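Local coordinates for putative endonuclease/exonuclease/phosphatase family protein (Bacteroides vulgatus ATCC 8482, PDB 3G6S) that probably cleaves phosphodiester bonds of nucleic acids, like other nucleases of the endonuclease/exonuclease/phosphatase family, at residues V47-F52 against G72-E77; T203-T208 against I239-P244; Y207-F212 against E221-I226. One frame throughout, in Å; residues are numbered along the deposited sequence.

Contact 1 of 3, residues V47-F52 against G72-E77; sequences VLHNQF and GKTAGE
The imidazole of H49 meets T74 where the loop after strand 41-45 of the DNase I-like fold turns into helix 49-58. CD2 of H49 lies 3.4 Å from CB of T74 and 3.6 Å from its CG2, the two side chains meeting at a slant. CG of H49 stands anti to the backbone N (chi1 -176°), which carries the ring out from the first helical turn to the threonine, while CB of H49 rests 3.6 Å from the carbonyl O of T74. A second patch is formed by L48, whose CD2 branch packs 3.9 Å from the carbonyl O of G76 and touches the aliphatic CG of E77. CA of E77 makes a C-H...O contact with the carbonyl O of V47 at 3.6 Å. G76 has backbone angles that would jam a beta carbon against the preceding carbonyl, a conformation suited to glycine.

One layer out, L48 occupies the N-cap position, and its carbonyl O receives the amide N of F52 at 2.7 Å to close the first turn. The phenyl ring of F52 stacks on Y78, which H49 also touches. The carboxylate of E77 is turned to R69 in a salt bridge. Across the loop, D71 OD1 accepts the amide N atoms of K73 and A75, the residues flanking T74.

Contact 2 of 3, residues T203-T208 against I239-P244; sequences TGVDYT and IPAEVP
V205 packs between I239 and A241 just where strand 201-204 leaves the edge of its sheet. Its two methyls divide the work: CG2 lies 3.5 Å from CG2 of I239, the side chains crossing at about a right angle, and CG1 reaches CB of A241 at 3.6 Å. The same CG2 sits above one face of the Y207 ring, offset toward the rim. Alongside, the backbones form a parallel bridge between G204 and I239. I239 N donates to T203 O at 3.0 Å, I239 O accepts V205 N at 2.8 Å, and both bonds lie in the carbonyl plane. G204, between the two bonding residues, comes so near I239 O that a beta carbon would collide with it.

Y207 places its CG between the backbone N and the carbonyl carbon (chi1 56°), so that the ring swings back toward V205 and its phenol arrives at E242. The glutamate reaches the hydroxyl by a bend at chi2 (-58°), and its carboxylate plane is turned 51° from the ring. Y207 OH lies 3.0 Å from E242 OE2 and 3.1 Å from OE1, with OE1 also held by the side-chain amide of N252. CG2 of I239 also lies 3.4 Å from the carbonyl O of Y207, and helix 195-198 packs on this isoleucine through Y196. The arrangement is a parallel pairing of strands 233-239 and 201-204 at the margin of one sheet of the DNase I-like sandwich, prolonged by side chains after the backbones diverge.

Contact 3 of 3, residues Y207-F212 against E221-I226; sequences YTFHDF and EKIDFI
T208 and F209 turn consecutive amides onto one carbonyl, the O of E221, where the connection between strands 201-204 and 224-228 folds back on itself. T208 N donates at 3.1 Å from 39° above the carbonyl plane, and F209 N adds a weak bond at 3.3 Å. This grip sets T208 beside the bend from K222 to D224, leading into strand 224-228. CG of K222 lies anti to the backbone N and the chain bends at chi4, bringing NZ to 2.8 Å from the carbonyl O of D224, in that carbonyl's plane; Q254 is a second, weak partner.

T208 stands with OG1 anti to its own N (chi1 -178°), which directs the hydroxyl to D224 and the methyl CG2 to the backbone of K222. OG1 lies 2.6 Å from OD1 of D224, the two side chains crossing at about a right angle, and it also has the carbonyl O of N252 as a partner. A valine here lacks the hydroxyl, so the D224 carboxylate would probably be freer to turn and the carbonyl O of N252 would probably lose a partner. Alongside, CB of F209 touches CD1 of I223 at 4.1 Å, while the phenyl ring has the amide N of D211 over the centre of one face and meets the H251 ring at a steep angle.

D224 itself touches H251 and lies close to D172. An aspartate on this strand beside the histidine of the Ser-Asp-His sequence is characteristic of the DNase I-like active site, where the aspartate orients the catalytic histidine; D224 and H251 are consistent with such a pair.

Overall arrangement
Contacts 2 and 3 share Y207 and T208, and their centres lie 9 Å apart. They join through packing of D206 O on K222 CB (3.6 Å) and of I239 CD1 on K222 CE (3.9 Å). N252 ties them from outside, bonding E242 in contact 2 and T208 in contact 3. Together they connect strands 201-204 and 233-239 of one sheet to strand 224-228 of the other, close to D172 and H251, where the catalytic centre probably lies. Contact 1 stands apart, its centre 22 Å from that of contact 3 and 27 Å from that of contact 2; the nearest atoms of contacts 1 and 3 are about 9 Å apart.

Contact 1 of 3, residues V47-F52 against G72-E77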
ATOM      1  N   VAL A  47       8.228   0.534  -6.292  1.00 27.67           N
ATOM      2  CA  VAL A  47       9.326   1.404  -5.905  1.00 33.25           C
ATOM      3  C   VAL A  47      10.687   0.742  -6.158  1.00 38.24           C
ATOM      4  O   VAL A  47      11.030  -0.262  -5.529  1.00 43.24           O
ATOM      5  CB  VAL A  47       9.191   1.803  -4.411  1.00 32.46           C
ATOM      6  CG1 VAL A  47      10.183   2.890  -4.059  1.00 25.80           C
ATOM      7  CG2 VAL A  47       7.755   2.271  -4.125  1.00 24.46           C
ATOM      8  N   LEU A  48      11.458   1.290  -7.092  1.00 42.11           N
ATOM      9  CA  LEU A  48      12.777   0.735  -7.390  1.00 40.18           C
ATOM     10  C   LEU A  48      13.782   1.257  -6.361  1.00 40.43           C
ATOM     11  O   LEU A  48      13.546   2.277  -5.699  1.00 31.03           O
ATOM     12  CB  LEU A  48      13.212   1.120  -8.811  1.00 32.27           C
ATOM     13  CG  LEU A  48      12.384   0.494  -9.941  1.00 34.98           C
ATOM     14  CD1 LEU A  48      12.849   1.022 -11.288  1.00 32.87           C
ATOM     15  CD2 LEU A  48      12.503  -1.017  -9.889  1.00 23.88           C
ATOM     16  N   HIS A  49      14.904   0.557  -6.237  1.00 35.99           N
ATOM     17  CA  HIS A  49      15.924   0.932  -5.269  1.00 39.30           C
ATOM     18  C   HIS A  49      16.367   2.399  -5.290  1.00 34.29           C
ATOM     19  O   HIS A  49      16.536   3.020  -4.236  1.00 28.77           O
ATOM     20  CB  HIS A  49      17.152   0.034  -5.398  1.00 26.35           C
ATOM     21  CG  HIS A  49      18.191   0.328  -4.368  1.00 36.37           C
ATOM     22  ND1 HIS A  49      19.111   1.342  -4.516  1.00 44.64           N
ATOM     23  CD2 HIS A  49      18.384  -0.181  -3.129  1.00 39.05           C
ATOM     24  CE1 HIS A  49      19.826   1.447  -3.409  1.00 46.64           C
ATOM     25  NE2 HIS A  49      19.405   0.536  -2.552  1.00 47.34           N
ATOM     26  N   ASN A  50      16.557   2.963  -6.473  1.00 31.45           N
ATOM     27  CA  ASN A  50      16.966   4.353  -6.530  1.00 32.61           C
ATOM     28  C   ASN A  50      15.820   5.224  -6.037  1.00 31.59           C
ATOM     29  O   ASN A  50      16.053   6.240  -5.386  1.00 30.09           O
ATOM     30  CB  ASN A  50      17.352   4.724  -7.954  1.00 26.61           C
ATOM     31  CG  ASN A  50      16.216   4.551  -8.914  1.00 39.68           C
ATOM     32  OD1 ASN A  50      15.383   5.444  -9.067  1.00 48.05           O
ATOM     33  ND2 ASN A  50      16.159   3.392  -9.567  1.00 41.23           N
ATOM     34  N   GLN A  51      14.582   4.819  -6.333  1.00 30.18           N
ATOM     35  CA  GLN A  51      13.409   5.583  -5.892  1.00 31.00           C
ATOM     36  C   GLN A  51      13.237   5.435  -4.375  1.00 34.84           C
ATOM     37  O   GLN A  51      12.834   6.374  -3.687  1.00 32.59           O
ATOM     38  CB  GLN A  51      12.131   5.098  -6.580  1.00 31.24           C
ATOM     39  CG  GLN A  51      12.179   5.119  -8.086  1.00 26.89           C
ATOM     40  CD  GLN A  51      10.899   4.624  -8.710  1.00 23.23           C
ATOM     41  OE1 GLN A  51       9.971   5.394  -8.934  1.00 28.47           O
ATOM     42  NE2 GLN A  51      10.830   3.326  -8.975  1.00 25.36           N
ATOM     43  N   PHE A  52      13.537   4.251  -3.857  1.00 29.61           N
ATOM     44  CA  PHE A  52      13.433   4.034  -2.434  1.00 29.53           C
ATOM     45  C   PHE A  52      14.396   5.001  -1.755  1.00 31.84           C
ATOM     46  O   PHE A  52      14.039   5.659  -0.777  1.00 37.90           O
ATOM     47  CB  PHE A  52      13.814   2.604  -2.097  1.00 33.82           C
ATOM     48  CG  PHE A  52      13.680   2.277  -0.646  1.00 35.24           C
ATOM     49  CD1 PHE A  52      12.429   2.065  -0.080  1.00 43.82           C
ATOM     50  CD2 PHE A  52      14.804   2.171   0.157  1.00 41.44           C
ATOM     51  CE1 PHE A  52      12.300   1.745   1.272  1.00 46.22           C
ATOM     52  CE2 PHE A  52      14.686   1.854   1.508  1.00 53.82           C
ATOM     53  CZ  PHE A  52      13.429   1.638   2.067  1.00 48.43           C
ATOM     54  N   GLY A  72      15.302 -10.450  -2.758  1.00 45.16           N
ATOM     55  CA  GLY A  72      15.174 -10.083  -1.357  1.00 46.10           C
ATOM     56  C   GLY A  72      16.182  -9.063  -0.856  1.00 47.03           C
ATOM     57  O   GLY A  72      16.395  -8.935   0.351  1.00 45.71           O
ATOM     58  N   LYS A  73      16.799  -8.334  -1.780  1.00 51.48           N
ATOM     59  CA  LYS A  73      17.787  -7.326  -1.419  1.00 50.40           C
ATOM     60  C   LYS A  73      17.451  -5.977  -2.048  1.00 52.90           C
ATOM     61  O   LYS A  73      16.653  -5.221  -1.493  1.00 53.81           O
ATOM     62  CB  LYS A  73      19.184  -7.780  -1.844  1.00 50.35           C
ATOM     63  CG  LYS A  73      19.646  -9.042  -1.124  1.00 58.75           C
ATOM     64  CD  LYS A  73      21.033  -9.494  -1.564  1.00 60.83           C
ATOM     65  CE  LYS A  73      21.475 -10.718  -0.775  1.00 59.32           C
ATOM     66  NZ  LYS A  73      22.805 -11.218  -1.208  1.00 65.50           N
ATOM     67  N   THR A  74      18.042  -5.669  -3.200  1.00 49.92           N
ATOM     68  CA  THR A  74      17.769  -4.389  -3.849  1.00 47.82           C
ATOM     69  C   THR A  74      17.287  -4.524  -5.283  1.00 42.70           C
ATOM     70  O   THR A  74      16.986  -3.524  -5.937  1.00 47.96           O
ATOM     71  CB  THR A  74      19.015  -3.491  -3.868  1.00 53.12           C
ATOM     72  OG1 THR A  74      19.917  -3.946  -4.885  1.00 62.31           O
ATOM     73  CG2 THR A  74      19.715  -3.523  -2.520  1.00 43.88           C
ATOM     74  N   ALA A  75      17.214  -5.757  -5.774  1.00 40.43           N
ATOM     75  CA  ALA A  75      16.773  -6.003  -7.142  1.00 41.49           C
ATOM     76  C   ALA A  75      15.257  -6.122  -7.247  1.00 44.12           C
ATOM     77  O   ALA A  75      14.631  -6.846  -6.477  1.00 42.97           O
ATOM     78  CB  ALA A  75      17.424  -7.268  -7.679  1.00 38.43           C
ATOM     79  N   GLY A  76      14.678  -5.410  -8.208  1.00 38.67           N
ATOM     80  CA  GLY A  76      13.240  -5.459  -8.401  1.00 40.81           C
ATOM     81  C   GLY A  76      12.479  -4.356  -7.696  1.00 42.21           C
ATOM     82  O   GLY A  76      13.073  -3.521  -7.010  1.00 38.59           O
ATOM     83  N   GLU A  77      11.161  -4.346  -7.862  1.00 39.56           N
ATOM     84  CA  GLU A  77      10.341  -3.321  -7.229  1.00 39.69           C
ATOM     85  C   GLU A  77      10.101  -3.629  -5.748  1.00 37.60           C
ATOM     86  O   GLU A  77       9.941  -4.780  -5.349  1.00 39.11           O
ATOM     87  CB  GLU A  77       8.993  -3.190  -7.947  1.00 31.19           C
ATOM     88  CG  GLU A  77       9.100  -3.159  -9.463  1.00 46.18           C
ATOM     89  CD  GLU A  77       7.786  -2.801 -10.147  1.00 52.75           C
ATOM     90  OE1 GLU A  77       6.719  -3.271  -9.696  1.00 54.13           O
ATOM     91  OE2 GLU A  77       7.818  -2.061 -11.151  1.00 61.45           O
TER

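Contact 2 of 3, residues T203-T208 against I239-P244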
ATOM      1  N   THR A 203     -13.988  12.112   0.493  1.00 27.09           N
ATOM      2  CA  THR A 203     -13.781  13.273  -0.366  1.00 25.83           C
ATOM      3  C   THR A 203     -12.803  12.952  -1.494  1.00 27.36           C
ATOM      4  O   THR A 203     -11.991  12.034  -1.384  1.00 28.99           O
ATOM      5  CB  THR A 203     -13.260  14.484   0.451  1.00 33.29           C
ATOM      6  OG1 THR A 203     -12.000  14.162   1.058  1.00 34.32           O
ATOM      7  CG2 THR A 203     -14.265  14.846   1.550  1.00 29.89           C
ATOM      8  N   GLY A 204     -12.897  13.702  -2.586  1.00 24.34           N
ATOM      9  CA  GLY A 204     -12.023  13.469  -3.714  1.00 16.38           C
ATOM     10  C   GLY A 204     -12.722  12.679  -4.801  1.00 28.12           C
ATOM     11  O   GLY A 204     -13.955  12.637  -4.863  1.00 28.27           O
ATOM     12  N   VAL A 205     -11.924  12.046  -5.655  1.00 24.21           N
ATOM     13  CA  VAL A 205     -12.425  11.252  -6.772  1.00 21.98           C
ATOM     14  C   VAL A 205     -12.642   9.800  -6.334  1.00 27.51           C
ATOM     15  O   VAL A 205     -12.196   9.404  -5.256  1.00 27.52           O
ATOM     16  CB  VAL A 205     -11.422  11.317  -7.948  1.00 28.59           C
ATOM     17  CG1 VAL A 205     -11.358  12.742  -8.488  1.00 15.76           C
ATOM     18  CG2 VAL A 205     -10.021  10.897  -7.480  1.00 20.73           C
ATOM     19  N   ASP A 206     -13.328   9.010  -7.160  1.00 29.84           N
ATOM     20  CA  ASP A 206     -13.605   7.611  -6.821  1.00 36.17           C
ATOM     21  C   ASP A 206     -12.802   6.589  -7.626  1.00 28.29           C
ATOM     22  O   ASP A 206     -13.114   5.398  -7.619  1.00 30.84           O
ATOM     23  CB  ASP A 206     -15.109   7.308  -6.955  1.00 38.58           C
ATOM     24  CG  ASP A 206     -15.668   7.690  -8.313  1.00 51.57           C
ATOM     25  OD1 ASP A 206     -15.012   7.401  -9.340  1.00 57.47           O
ATOM     26  OD2 ASP A 206     -16.778   8.266  -8.360  1.00 56.24           O
ATOM     27  N   TYR A 207     -11.770   7.055  -8.321  1.00 35.00           N
ATOM     28  CA  TYR A 207     -10.913   6.170  -9.105  1.00 27.89           C
ATOM     29  C   TYR A 207      -9.470   6.403  -8.672  1.00 28.21           C
ATOM     30  O   TYR A 207      -9.133   7.481  -8.185  1.00 28.73           O
ATOM     31  CB  TYR A 207     -11.069   6.449 -10.603  1.00 34.64           C
ATOM     32  CG  TYR A 207     -10.807   7.883 -11.001  1.00 33.09           C
ATOM     33  CD1 TYR A 207     -11.795   8.858 -10.857  1.00 32.02           C
ATOM     34  CD2 TYR A 207      -9.570   8.268 -11.524  1.00 31.31           C
ATOM     35  CE1 TYR A 207     -11.557  10.180 -11.230  1.00 32.68           C
ATOM     36  CE2 TYR A 207      -9.326   9.584 -11.897  1.00 30.26           C
ATOM     37  CZ  TYR A 207     -10.325  10.532 -11.746  1.00 27.90           C
ATOM     38  OH  TYR A 207     -10.096  11.834 -12.111  1.00 33.16           O
ATOM     39  N   THR A 208      -8.625   5.396  -8.869  1.00 23.00           N
ATOM     40  CA  THR A 208      -7.232   5.469  -8.455  1.00 27.34           C
ATOM     41  C   THR A 208      -6.209   5.286  -9.587  1.00 30.60           C
ATOM     42  O   THR A 208      -4.996   5.375  -9.370  1.00 39.20           O
ATOM     43  CB  THR A 208      -6.969   4.421  -7.326  1.00 32.11           C
ATOM     44  OG1 THR A 208      -5.611   4.508  -6.870  1.00 54.98           O
ATOM     45  CG2 THR A 208      -7.216   3.022  -7.835  1.00 26.35           C
ATOM     46  N   ILE A 239      -9.319  10.706  -1.890  1.00 25.71           N
ATOM     47  CA  ILE A 239      -8.546  10.312  -3.055  1.00 25.94           C
ATOM     48  C   ILE A 239      -8.448  11.589  -3.873  1.00 27.55           C
ATOM     49  O   ILE A 239      -9.357  11.923  -4.624  1.00 36.22           O
ATOM     50  CB  ILE A 239      -9.262   9.211  -3.867  1.00 24.65           C
ATOM     51  CG1 ILE A 239      -9.413   7.948  -3.011  1.00 18.15           C
ATOM     52  CG2 ILE A 239      -8.472   8.892  -5.124  1.00 14.55           C
ATOM     53  CD1 ILE A 239     -10.190   6.836  -3.690  1.00 22.86           C
ATOM     54  N   PRO A 240      -7.348  12.337  -3.710  1.00 36.81           N
ATOM     55  CA  PRO A 240      -7.146  13.592  -4.439  1.00 31.38           C
ATOM     56  C   PRO A 240      -7.075  13.402  -5.943  1.00 34.95           C
ATOM     57  O   PRO A 240      -6.423  12.475  -6.435  1.00 36.95           O
ATOM     58  CB  PRO A 240      -5.841  14.122  -3.855  1.00 31.53           C
ATOM     59  CG  PRO A 240      -5.090  12.858  -3.519  1.00 43.34           C
ATOM     60  CD  PRO A 240      -6.175  12.021  -2.873  1.00 38.14           C
ATOM     61  N   ALA A 241      -7.761  14.272  -6.679  1.00 33.69           N
ATOM     62  CA  ALA A 241      -7.745  14.184  -8.136  1.00 37.98           C
ATOM     63  C   ALA A 241      -6.339  14.488  -8.638  1.00 33.66           C
ATOM     64  O   ALA A 241      -5.623  15.312  -8.071  1.00 28.59           O
ATOM     65  CB  ALA A 241      -8.739  15.169  -8.742  1.00 34.74           C
ATOM     66  N   GLU A 242      -5.949  13.802  -9.699  1.00 25.80           N
ATOM     67  CA  GLU A 242      -4.642  14.005 -10.272  1.00 29.84           C
ATOM     68  C   GLU A 242      -4.619  15.383 -10.929  1.00 33.46           C
ATOM     69  O   GLU A 242      -5.670  15.922 -11.277  1.00 28.90           O
ATOM     70  CB  GLU A 242      -4.331  12.886 -11.281  1.00 33.20           C
ATOM     71  CG  GLU A 242      -5.224  12.792 -12.538  1.00 33.47           C
ATOM     72  CD  GLU A 242      -6.718  12.603 -12.259  1.00 39.64           C
ATOM     73  OE1 GLU A 242      -7.100  11.988 -11.236  1.00 35.16           O
ATOM     74  OE2 GLU A 242      -7.522  13.060 -13.100  1.00 46.30           O
ATOM     75  N   VAL A 243      -3.434  15.971 -11.065  1.00 34.88           N
ATOM     76  CA  VAL A 243      -3.317  17.284 -11.687  1.00 36.13           C
ATOM     77  C   VAL A 243      -2.471  17.136 -12.943  1.00 40.19           C
ATOM     78  O   VAL A 243      -1.284  16.835 -12.858  1.00 41.43           O
ATOM     79  CB  VAL A 243      -2.649  18.292 -10.733  1.00 31.83           C
ATOM     80  CG1 VAL A 243      -2.730  19.685 -11.326  1.00 24.31           C
ATOM     81  CG2 VAL A 243      -3.328  18.251  -9.373  1.00 17.53           C
ATOM     82  N   PRO A 244      -3.077  17.336 -14.126  1.00 45.04           N
ATOM     83  CA  PRO A 244      -2.388  17.220 -15.419  1.00 47.95           C
ATOM     84  C   PRO A 244      -1.045  17.941 -15.534  1.00 51.83           C
ATOM     85  O   PRO A 244      -0.156  17.484 -16.251  1.00 56.04           O
ATOM     86  CB  PRO A 244      -3.426  17.747 -16.403  1.00 43.87           C
ATOM     87  CG  PRO A 244      -4.702  17.252 -15.794  1.00 42.54           C
ATOM     88  CD  PRO A 244      -4.508  17.621 -14.329  1.00 41.84           C
TER

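Contact 3 of 3, residues Y207-F212 against E221-I226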
ATOM      1  N   TYR A 207     -11.770   7.055  -8.321  1.00 35.00           N
ATOM      2  CA  TYR A 207     -10.913   6.170  -9.105  1.00 27.89           C
ATOM      3  C   TYR A 207      -9.470   6.403  -8.672  1.00 28.21           C
ATOM      4  O   TYR A 207      -9.133   7.481  -8.185  1.00 28.73           O
ATOM      5  CB  TYR A 207     -11.069   6.449 -10.603  1.00 34.64           C
ATOM      6  CG  TYR A 207     -10.807   7.883 -11.001  1.00 33.09           C
ATOM      7  CD1 TYR A 207     -11.795   8.858 -10.857  1.00 32.02           C
ATOM      8  CD2 TYR A 207      -9.570   8.268 -11.524  1.00 31.31           C
ATOM      9  CE1 TYR A 207     -11.557  10.180 -11.230  1.00 32.68           C
ATOM     10  CE2 TYR A 207      -9.326   9.584 -11.897  1.00 30.26           C
ATOM     11  CZ  TYR A 207     -10.325  10.532 -11.746  1.00 27.90           C
ATOM     12  OH  TYR A 207     -10.096  11.834 -12.111  1.00 33.16           O
ATOM     13  N   THR A 208      -8.625   5.396  -8.869  1.00 23.00           N
ATOM     14  CA  THR A 208      -7.232   5.469  -8.455  1.00 27.34           C
ATOM     15  C   THR A 208      -6.209   5.286  -9.587  1.00 30.60           C
ATOM     16  O   THR A 208      -4.996   5.375  -9.370  1.00 39.20           O
ATOM     17  CB  THR A 208      -6.969   4.421  -7.326  1.00 32.11           C
ATOM     18  OG1 THR A 208      -5.611   4.508  -6.870  1.00 54.98           O
ATOM     19  CG2 THR A 208      -7.216   3.022  -7.835  1.00 26.35           C
ATOM     20  N   PHE A 209      -6.686   5.021 -10.795  1.00 29.62           N
ATOM     21  CA  PHE A 209      -5.785   4.867 -11.928  1.00 26.57           C
ATOM     22  C   PHE A 209      -6.286   5.689 -13.113  1.00 21.75           C
ATOM     23  O   PHE A 209      -7.437   5.572 -13.507  1.00 36.49           O
ATOM     24  CB  PHE A 209      -5.668   3.403 -12.330  1.00 32.77           C
ATOM     25  CG  PHE A 209      -4.641   3.158 -13.391  1.00 31.81           C
ATOM     26  CD1 PHE A 209      -3.288   3.377 -13.125  1.00 28.60           C
ATOM     27  CD2 PHE A 209      -5.025   2.739 -14.664  1.00 28.07           C
ATOM     28  CE1 PHE A 209      -2.327   3.187 -14.116  1.00 35.17           C
ATOM     29  CE2 PHE A 209      -4.082   2.543 -15.670  1.00 36.53           C
ATOM     30  CZ  PHE A 209      -2.723   2.766 -15.401  1.00 34.83           C
ATOM     31  N   HIS A 210      -5.417   6.516 -13.678  1.00 29.31           N
ATOM     32  CA  HIS A 210      -5.789   7.365 -14.802  1.00 27.92           C
ATOM     33  C   HIS A 210      -4.725   7.347 -15.902  1.00 32.97           C
ATOM     34  O   HIS A 210      -4.874   8.016 -16.923  1.00 31.69           O
ATOM     35  CB  HIS A 210      -6.001   8.792 -14.297  1.00 33.27           C
ATOM     36  CG  HIS A 210      -4.914   9.266 -13.380  1.00 34.32           C
ATOM     37  ND1 HIS A 210      -3.636   9.532 -13.817  1.00 26.23           N
ATOM     38  CD2 HIS A 210      -4.907   9.472 -12.042  1.00 34.09           C
ATOM     39  CE1 HIS A 210      -2.884   9.881 -12.787  1.00 24.76           C
ATOM     40  NE2 HIS A 210      -3.631   9.852 -11.699  1.00 29.42           N
ATOM     41  N   ASP A 211      -3.659   6.582 -15.679  1.00 34.48           N
ATOM     42  CA  ASP A 211      -2.557   6.453 -16.634  1.00 39.61           C
ATOM     43  C   ASP A 211      -1.982   7.817 -17.029  1.00 35.91           C
ATOM     44  O   ASP A 211      -1.827   8.116 -18.209  1.00 37.95           O
ATOM     45  CB  ASP A 211      -3.029   5.681 -17.878  1.00 42.06           C
ATOM     46  CG  ASP A 211      -1.907   5.420 -18.871  1.00 44.45           C
ATOM     47  OD1 ASP A 211      -0.773   5.118 -18.442  1.00 52.67           O
ATOM     48  OD2 ASP A 211      -2.158   5.494 -20.092  1.00 48.82           O
ATOM     49  N   PHE A 212      -1.661   8.635 -16.032  1.00 38.40           N
ATOM     50  CA  PHE A 212      -1.111   9.967 -16.272  1.00 40.75           C
ATOM     51  C   PHE A 212      -2.127  10.878 -16.951  1.00 45.08           C
ATOM     52  O   PHE A 212      -1.811  11.571 -17.918  1.00 34.39           O
ATOM     53  CB  PHE A 212       0.163   9.885 -17.122  1.00 33.90           C
ATOM     54  CG  PHE A 212       1.347   9.321 -16.390  1.00 30.68           C
ATOM     55  CD1 PHE A 212       1.846   9.955 -15.258  1.00 26.22           C
ATOM     56  CD2 PHE A 212       1.967   8.157 -16.831  1.00 35.95           C
ATOM     57  CE1 PHE A 212       2.948   9.441 -14.571  1.00 27.54           C
ATOM     58  CE2 PHE A 212       3.069   7.634 -16.150  1.00 38.58           C
ATOM     59  CZ  PHE A 212       3.561   8.282 -15.014  1.00 31.14           C
ATOM     60  N   GLU A 221     -10.905   3.344 -13.108  1.00 28.93           N
ATOM     61  CA  GLU A 221     -11.301   2.386 -12.098  1.00 28.48           C
ATOM     62  C   GLU A 221     -10.480   2.535 -10.830  1.00 33.51           C
ATOM     63  O   GLU A 221      -9.405   3.147 -10.825  1.00 30.72           O
ATOM     64  CB  GLU A 221     -11.119   0.967 -12.614  1.00 31.77           C
ATOM     65  CG  GLU A 221     -11.646   0.729 -14.008  1.00 42.77           C
ATOM     66  CD  GLU A 221     -11.440  -0.704 -14.438  1.00 51.69           C
ATOM     67  OE1 GLU A 221     -10.343  -1.254 -14.157  1.00 37.83           O
ATOM     68  OE2 GLU A 221     -12.363  -1.275 -15.064  1.00 54.27           O
ATOM     69  N   LYS A 222     -11.003   1.957  -9.754  1.00 28.75           N
ATOM     70  CA  LYS A 222     -10.339   1.973  -8.459  1.00 24.78           C
ATOM     71  C   LYS A 222      -9.721   0.594  -8.268  1.00 19.25           C
ATOM     72  O   LYS A 222     -10.441  -0.391  -8.155  1.00 27.90           O
ATOM     73  CB  LYS A 222     -11.356   2.254  -7.348  1.00 23.26           C
ATOM     74  CG  LYS A 222     -10.791   2.126  -5.947  1.00 24.75           C
ATOM     75  CD  LYS A 222     -11.734   2.739  -4.930  1.00 32.19           C
ATOM     76  CE  LYS A 222     -11.034   2.996  -3.593  1.00 31.95           C
ATOM     77  NZ  LYS A 222     -10.590   1.736  -2.930  1.00 34.81           N
ATOM     78  N   ILE A 223      -8.396   0.521  -8.249  1.00 16.92           N
ATOM     79  CA  ILE A 223      -7.718  -0.755  -8.078  1.00 23.64           C
ATOM     80  C   ILE A 223      -6.820  -0.754  -6.863  1.00 24.07           C
ATOM     81  O   ILE A 223      -6.125  -1.735  -6.600  1.00 34.53           O
ATOM     82  CB  ILE A 223      -6.872  -1.121  -9.303  1.00 26.00           C
ATOM     83  CG1 ILE A 223      -5.800  -0.059  -9.536  1.00 26.38           C
ATOM     84  CG2 ILE A 223      -7.779  -1.241 -10.523  1.00 30.24           C
ATOM     85  CD1 ILE A 223      -4.949  -0.311 -10.757  1.00 34.78           C
ATOM     86  N   ASP A 224      -6.825   0.351  -6.126  1.00 22.78           N
ATOM     87  CA  ASP A 224      -6.005   0.459  -4.924  1.00 27.77           C
ATOM     88  C   ASP A 224      -6.924   0.490  -3.718  1.00 18.97           C
ATOM     89  O   ASP A 224      -7.924   1.191  -3.723  1.00 22.59           O
ATOM     90  CB  ASP A 224      -5.131   1.716  -5.003  1.00 27.57           C
ATOM     91  CG  ASP A 224      -4.128   1.650  -6.167  1.00 42.45           C
ATOM     92  OD1 ASP A 224      -4.394   2.247  -7.235  1.00 38.01           O
ATOM     93  OD2 ASP A 224      -3.079   0.979  -6.018  1.00 34.52           O
ATOM     94  N   PHE A 225      -6.599  -0.272  -2.681  1.00 20.39           N
ATOM     95  CA  PHE A 225      -7.468  -0.310  -1.509  1.00 21.79           C
ATOM     96  C   PHE A 225      -6.764  -0.268  -0.164  1.00 25.23           C
ATOM     97  O   PHE A 225      -5.571  -0.558  -0.043  1.00 22.43           O
ATOM     98  CB  PHE A 225      -8.331  -1.581  -1.522  1.00 15.14           C
ATOM     99  CG  PHE A 225      -9.120  -1.778  -2.778  1.00 18.80           C
ATOM    100  CD1 PHE A 225     -10.473  -1.443  -2.828  1.00 22.32           C
ATOM    101  CD2 PHE A 225      -8.508  -2.312  -3.915  1.00 18.03           C
ATOM    102  CE1 PHE A 225     -11.216  -1.638  -3.996  1.00 21.74           C
ATOM    103  CE2 PHE A 225      -9.231  -2.514  -5.089  1.00 23.02           C
ATOM    104  CZ  PHE A 225     -10.590  -2.179  -5.135  1.00 18.82           C
ATOM    105  N   ILE A 226      -7.545   0.098   0.844  1.00 17.80           N
ATOM    106  CA  ILE A 226      -7.092   0.122   2.218  1.00 19.78           C
ATOM    107  C   ILE A 226      -8.076  -0.762   2.990  1.00 25.25           C
ATOM    108  O   ILE A 226      -9.270  -0.452   3.082  1.00 23.64           O
ATOM    109  CB  ILE A 226      -7.110   1.541   2.820  1.00 17.37           C
ATOM    110  CG1 ILE A 226      -6.109   2.424   2.081  1.00 20.79           C
ATOM    111  CG2 ILE A 226      -6.754   1.481   4.311  1.00 15.47           C
ATOM    112  CD1 ILE A 226      -6.007   3.854   2.622  1.00 14.06           C
TER